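Local coordinates for PHO85 cyclin-10 (Saccharomyces cerevisiae, PDB 4KRD), which acts as a cyclin partner of the cyclin-dependent kinase PHO85, forming a holoenzyme that phosphorylates and negatively regulates glycogen synthase GSY2, at residues 20-25 against 189-194; 106-111 against 183-188. One frame throughout, in Å; residues are numbered along the deposited sequence.

Contact 1: residues 20-25 against 189-194; sequences PLLHGI and NRKLAA
The carbonyl oxygen of I25 receives two N-H groups from the same guanidinium. R190 NH2 gives it the main hydrogen bond, 2.7 Å to I25 O, and R190 NE adds a weak one at 3.1 Å. NH2 lies in the plane of the I25 carbonyl, and the C=O...N angle is 146°. The oxygen in turn sits 22° out of the guanidinium plane, so the fork is somewhat skewed. The long R190 chain reaches across from helix 189-203 and bends at chi3 (72°), which turns the flat group toward the turn. R190 NH2 is shared between the neutral I25 carbonyl and the carboxylate of E18, its strongest polar partner, with which it forms a salt bridge.

Above one face of the guanidinium lies L22, with CD1 3.9 Å over the plane and displaced toward its rim. The other methyl of L22, CD2, presses against A194 CB at 3.5 Å, a tight carbon contact. I25 CD1 reaches the same alanine methyl at 3.6 Å. The small A194 lets both branched side chains approach the helix closely. K191 adds its CG, 4.2 Å from L22 CD1, while its ammonium leads elsewhere, to M186 O and an acidic side chain of the chain of another protein.

L22 and I25 are the ends of a type II beta turn closed by the bond from I25 N to L22 O (2.9 Å), which brings both side chains to face the helix. G24, with its positive phi, suits the third position of this turn, where a beta carbon would crowd the preceding carbonyl. The contact packs the segment before helix 36-54 onto the start of helix 189-203, the last helix of this cyclin domain. Beside the apolar contact of L22 and I25 with A194, a neutral carbonyl takes both N-H groups while E18 probably balances the charge, so the arginine can lie against apolar L22.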
loop_
_atom_site.group_PDB
_atom_site.type_symbol
_atom_site.label_atom_id
_atom_site.label_comp_id
_atom_site.label_asym_id
_atom_site.label_seq_id
_atom_site.Cartn_x
_atom_site.Cartn_y
_atom_site.Cartn_z
ATOM N N PRO B 20 -18.476 7.682 0.002
ATOM C CA PRO B 20 -19.799 8.152 -0.450
ATOM C C PRO B 20 -19.740 8.884 -1.793
ATOM O O PRO B 20 -20.730 8.917 -2.537
ATOM C CB PRO B 20 -20.206 9.133 0.649
ATOM C CG PRO B 20 -19.491 8.649 1.859
ATOM C CD PRO B 20 -18.176 8.127 1.376
ATOM N N LEU B 21 -18.584 9.461 -2.104
ATOM C CA LEU B 21 -18.387 10.158 -3.365
ATOM C C LEU B 21 -18.459 9.190 -4.535
ATOM O O LEU B 21 -18.568 9.606 -5.687
ATOM C CB LEU B 21 -17.022 10.846 -3.381
ATOM C CG LEU B 21 -16.833 12.002 -2.404
ATOM C CD1 LEU B 21 -15.381 12.482 -2.422
ATOM C CD2 LEU B 21 -17.793 13.124 -2.760
ATOM N N LEU B 22 -18.384 7.899 -4.241
ATOM C CA LEU B 22 -18.424 6.886 -5.288
ATOM C C LEU B 22 -19.822 6.310 -5.510
ATOM O O LEU B 22 -20.014 5.473 -6.389
ATOM C CB LEU B 22 -17.468 5.738 -4.962
ATOM C CG LEU B 22 -16.007 6.085 -4.673
ATOM C CD1 LEU B 22 -15.177 4.811 -4.622
ATOM C CD2 LEU B 22 -15.471 7.026 -5.718
ATOM N N HIS B 23 -20.787 6.717 -4.692
ATOM C CA HIS B 23 -22.134 6.178 -4.820
ATOM C C HIS B 23 -22.619 6.371 -6.250
ATOM O O HIS B 23 -22.584 7.482 -6.773
ATOM C CB HIS B 23 -23.092 6.839 -3.827
ATOM C CG HIS B 23 -22.963 6.316 -2.430
ATOM N ND1 HIS B 23 -23.569 6.919 -1.348
ATOM C CD2 HIS B 23 -22.298 5.242 -1.938
ATOM C CE1 HIS B 23 -23.284 6.241 -0.250
ATOM N NE2 HIS B 23 -22.511 5.220 -0.579
ATOM N N GLY B 24 -23.034 5.278 -6.884
ATOM C CA GLY B 24 -23.529 5.318 -8.250
ATOM C C GLY B 24 -22.529 4.894 -9.310
ATOM O O GLY B 24 -22.898 4.661 -10.464
ATOM N N ILE B 25 -21.258 4.788 -8.932
ATOM C CA ILE B 25 -20.215 4.411 -9.886
ATOM C C ILE B 25 -20.000 2.892 -9.914
ATOM O O ILE B 25 -19.667 2.294 -8.894
ATOM C CB ILE B 25 -18.892 5.139 -9.569
ATOM C CG1 ILE B 25 -19.101 6.658 -9.610
ATOM C CG2 ILE B 25 -17.794 4.714 -10.528
ATOM C CD1 ILE B 25 -17.846 7.456 -9.336
ATOM N N ASN B 189 -9.529 2.010 -9.542
ATOM C CA ASN B 189 -10.124 2.475 -10.790
ATOM C C ASN B 189 -11.347 3.370 -10.567
ATOM O O ASN B 189 -11.536 4.356 -11.284
ATOM C CB ASN B 189 -10.474 1.286 -11.703
ATOM C CG ASN B 189 -9.239 0.525 -12.192
ATOM O OD1 ASN B 189 -8.102 0.957 -11.999
ATOM N ND2 ASN B 189 -9.466 -0.616 -12.830
ATOM N N ARG B 190 -12.166 3.053 -9.568
ATOM C CA ARG B 190 -13.344 3.866 -9.297
ATOM C C ARG B 190 -13.008 5.261 -8.780
ATOM O O ARG B 190 -13.764 6.202 -9.005
ATOM C CB ARG B 190 -14.298 3.178 -8.325
ATOM C CG ARG B 190 -14.796 1.825 -8.803
ATOM C CD ARG B 190 -15.627 1.168 -7.725
ATOM N NE ARG B 190 -16.919 1.816 -7.557
ATOM C CZ ARG B 190 -17.549 1.924 -6.394
ATOM N NH1 ARG B 190 -16.992 1.441 -5.292
ATOM N NH2 ARG B 190 -18.730 2.521 -6.335
ATOM N N LYS B 191 -11.891 5.405 -8.074
ATOM C CA LYS B 191 -11.501 6.742 -7.633
ATOM C C LYS B 191 -10.966 7.548 -8.815
ATOM O O LYS B 191 -11.290 8.733 -8.956
ATOM C CB LYS B 191 -10.541 6.689 -6.437
ATOM C CG LYS B 191 -11.224 6.069 -5.204
ATOM C CD LYS B 191 -10.478 6.356 -3.932
ATOM C CE LYS B 191 -11.248 5.842 -2.732
ATOM N NZ LYS B 191 -11.213 4.368 -2.607
ATOM N N LEU B 192 -10.205 6.889 -9.692
ATOM C CA LEU B 192 -9.737 7.509 -10.923
ATOM C C LEU B 192 -10.934 8.007 -11.725
ATOM O O LEU B 192 -10.941 9.142 -12.226
ATOM C CB LEU B 192 -8.918 6.525 -11.772
ATOM C CG LEU B 192 -7.548 6.095 -11.237
ATOM C CD1 LEU B 192 -6.716 5.431 -12.325
ATOM C CD2 LEU B 192 -6.811 7.280 -10.675
ATOM N N ALA B 193 -11.952 7.160 -11.828
ATOM C CA ALA B 193 -13.163 7.513 -12.560
ATOM C C ALA B 193 -13.896 8.666 -11.892
ATOM O O ALA B 193 -14.283 9.622 -12.559
ATOM C CB ALA B 193 -14.080 6.314 -12.687
ATOM N N ALA B 194 -14.091 8.559 -10.577
ATOM C CA ALA B 194 -14.822 9.565 -9.811
ATOM C C ALA B 194 -14.294 10.979 -10.021
ATOM O O ALA B 194 -15.073 11.935 -9.996
ATOM C CB ALA B 194 -14.832 9.214 -8.323
#

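Contact 2: residues 106-111 against 183-188; sequences TFLIDT and TKLMVS
T183, early in the connection between helices 166-180 and 189-203, accepts a hydrogen bond from T111, with OG1 to OG1 2.9 Å. Its OG1 also bonds to V180 O, and T111 OG1 is bonded to N19 ND2. Threonine suits both places because a hydroxyl can donate and accept, and in T111 the methyl CG2 also packs on L185. In T111 the hydroxyl stands opposite the backbone N (chi1 -164°), which directs it at T183.

K184 contributes its backbone: its carbonyl oxygen stands 4.0 Å from F107 CE2, at the ring's edge near its plane, and is also bonded to N19 ND2. Next comes L185, whose CD2 does the apolar work, meeting T111 CG2 at 3.9 Å and L108 CD2 at 4.1 Å. Its side chain crosses those of both T111 and L108 at about a right angle. S188 ends the segment as the N-cap of helix 189-203, its OG bonded to K191 N.

This irregular linker lying across a buried helix is part of the mainly helical cyclin fold, in which helix 99-113 is packed against helices 36-54, 130-148 and 189-203.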
loop_
_atom_site.group_PDB
_atom_site.type_symbol
_atom_site.label_atom_id
_atom_site.label_comp_id
_atom_site.label_asym_id
_atom_site.label_seq_id
_atom_site.Cartn_x
_atom_site.Cartn_y
_atom_site.Cartn_z
ATOM N N THR B 106 -6.763 15.114 -8.203
ATOM C CA THR B 106 -8.109 15.669 -8.245
ATOM C C THR B 106 -9.007 14.989 -7.217
ATOM O O THR B 106 -9.783 15.652 -6.520
ATOM C CB THR B 106 -8.737 15.560 -9.650
ATOM O OG1 THR B 106 -7.904 16.222 -10.605
ATOM C CG2 THR B 106 -10.144 16.196 -9.669
ATOM N N PHE B 107 -8.895 13.671 -7.101
ATOM C CA PHE B 107 -9.716 12.963 -6.135
ATOM C C PHE B 107 -9.366 13.341 -4.703
ATOM O O PHE B 107 -10.238 13.357 -3.837
ATOM C CB PHE B 107 -9.652 11.433 -6.293
ATOM C CG PHE B 107 -10.614 10.728 -5.388
ATOM C CD1 PHE B 107 -11.958 10.623 -5.739
ATOM C CD2 PHE B 107 -10.203 10.230 -4.157
ATOM C CE1 PHE B 107 -12.873 10.010 -4.891
ATOM C CE2 PHE B 107 -11.119 9.622 -3.294
ATOM C CZ PHE B 107 -12.453 9.511 -3.666
ATOM N N LEU B 108 -8.094 13.633 -4.440
ATOM C CA LEU B 108 -7.691 14.069 -3.104
ATOM C C LEU B 108 -8.396 15.380 -2.719
ATOM O O LEU B 108 -8.880 15.535 -1.593
ATOM C CB LEU B 108 -6.159 14.213 -2.993
ATOM C CG LEU B 108 -5.337 12.917 -3.110
ATOM C CD1 LEU B 108 -3.828 13.200 -3.037
ATOM C CD2 LEU B 108 -5.744 11.913 -2.031
ATOM N N ILE B 109 -8.459 16.331 -3.649
ATOM C CA ILE B 109 -9.167 17.564 -3.345
ATOM C C ILE B 109 -10.685 17.334 -3.263
ATOM O O ILE B 109 -11.351 17.917 -2.407
ATOM C CB ILE B 109 -8.790 18.722 -4.310
ATOM C CG1 ILE B 109 -9.158 18.379 -5.750
ATOM C CG2 ILE B 109 -7.294 19.049 -4.212
ATOM C CD1 ILE B 109 -9.160 19.619 -6.671
ATOM N N ASP B 110 -11.212 16.473 -4.139
ATOM C CA ASP B 110 -12.605 15.995 -4.083
ATOM C C ASP B 110 -12.964 15.493 -2.700
ATOM O O ASP B 110 -13.986 15.850 -2.143
ATOM C CB ASP B 110 -12.820 14.795 -5.027
ATOM C CG ASP B 110 -12.944 15.189 -6.497
ATOM O OD1 ASP B 110 -13.372 16.323 -6.790
ATOM O OD2 ASP B 110 -12.638 14.326 -7.360
ATOM N N THR B 111 -12.126 14.614 -2.150
ATOM C CA THR B 111 -12.476 13.986 -0.892
ATOM C C THR B 111 -12.257 14.918 0.301
ATOM O O THR B 111 -12.880 14.758 1.353
ATOM C CB THR B 111 -11.763 12.613 -0.725
ATOM O OG1 THR B 111 -12.402 11.859 0.314
ATOM C CG2 THR B 111 -10.297 12.816 -0.398
ATOM N N THR B 183 -10.942 9.981 5.544
ATOM C CA THR B 183 -11.793 9.530 4.453
ATOM C C THR B 183 -11.177 8.309 3.766
ATOM O O THR B 183 -10.008 7.990 3.976
ATOM C CB THR B 183 -12.053 10.649 3.412
ATOM O OG1 THR B 183 -10.931 10.772 2.531
ATOM C CG2 THR B 183 -12.301 11.989 4.108
ATOM N N LYS B 184 -11.964 7.622 2.951
ATOM C CA LYS B 184 -11.462 6.446 2.242
ATOM C C LYS B 184 -10.636 6.824 1.016
ATOM O O LYS B 184 -11.162 7.389 0.055
ATOM C CB LYS B 184 -12.618 5.528 1.880
ATOM C CG LYS B 184 -13.312 4.979 3.119
ATOM C CD LYS B 184 -14.693 4.452 2.800
ATOM C CE LYS B 184 -15.460 4.145 4.072
ATOM N NZ LYS B 184 -15.126 2.799 4.605
ATOM N N LEU B 185 -9.350 6.471 1.062
ATOM C CA LEU B 185 -8.330 6.990 0.156
ATOM C C LEU B 185 -7.688 5.958 -0.761
ATOM O O LEU B 185 -6.803 6.289 -1.555
ATOM C CB LEU B 185 -7.185 7.588 0.968
ATOM C CG LEU B 185 -7.436 8.856 1.756
ATOM C CD1 LEU B 185 -6.152 9.317 2.440
ATOM C CD2 LEU B 185 -7.963 9.926 0.808
ATOM N N MET B 186 -8.095 4.709 -0.644
ATOM C CA MET B 186 -7.384 3.666 -1.371
ATOM C C MET B 186 -7.430 3.885 -2.882
ATOM O O MET B 186 -8.504 3.991 -3.461
ATOM C CB MET B 186 -7.960 2.299 -1.005
ATOM C CG MET B 186 -7.286 1.167 -1.713
ATOM S SD MET B 186 -8.004 -0.380 -1.157
ATOM C CE MET B 186 -9.407 -0.547 -2.254
ATOM N N VAL B 187 -6.267 3.963 -3.520
ATOM C CA VAL B 187 -6.225 4.096 -4.969
ATOM C C VAL B 187 -6.925 2.912 -5.642
ATOM O O VAL B 187 -6.705 1.754 -5.278
ATOM C CB VAL B 187 -4.789 4.200 -5.503
ATOM C CG1 VAL B 187 -4.793 4.105 -7.029
ATOM C CG2 VAL B 187 -4.133 5.501 -5.033
ATOM N N SER B 188 -7.795 3.224 -6.599
ATOM C CA SER B 188 -8.585 2.225 -7.311
ATOM C C SER B 188 -9.117 2.854 -8.602
ATOM O O SER B 188 -9.177 4.083 -8.727
ATOM C CB SER B 188 -9.787 1.793 -6.465
ATOM O OG SER B 188 -10.780 2.821 -6.461
#

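In the fold
Along the chain the order is 20-25, 106-111, 183-188, 189-194, so contact 2 falls between the two halves of contact 1, and the linker 183-188 runs directly into helix 189-203. The two centres are 9 Å apart, on the same side of the chain's centre. K191 joins the two contacts, and so does L21, which touches T111. Helix 99-113 is thus touched by the segment 20-25, the linker 183-188 and helix 189-203 alike. This chain is the C-terminal part of PCL10, which carries its cyclin domain. The chain of another protein, probably the kinase partner PHO85, reaches residues of both contacts.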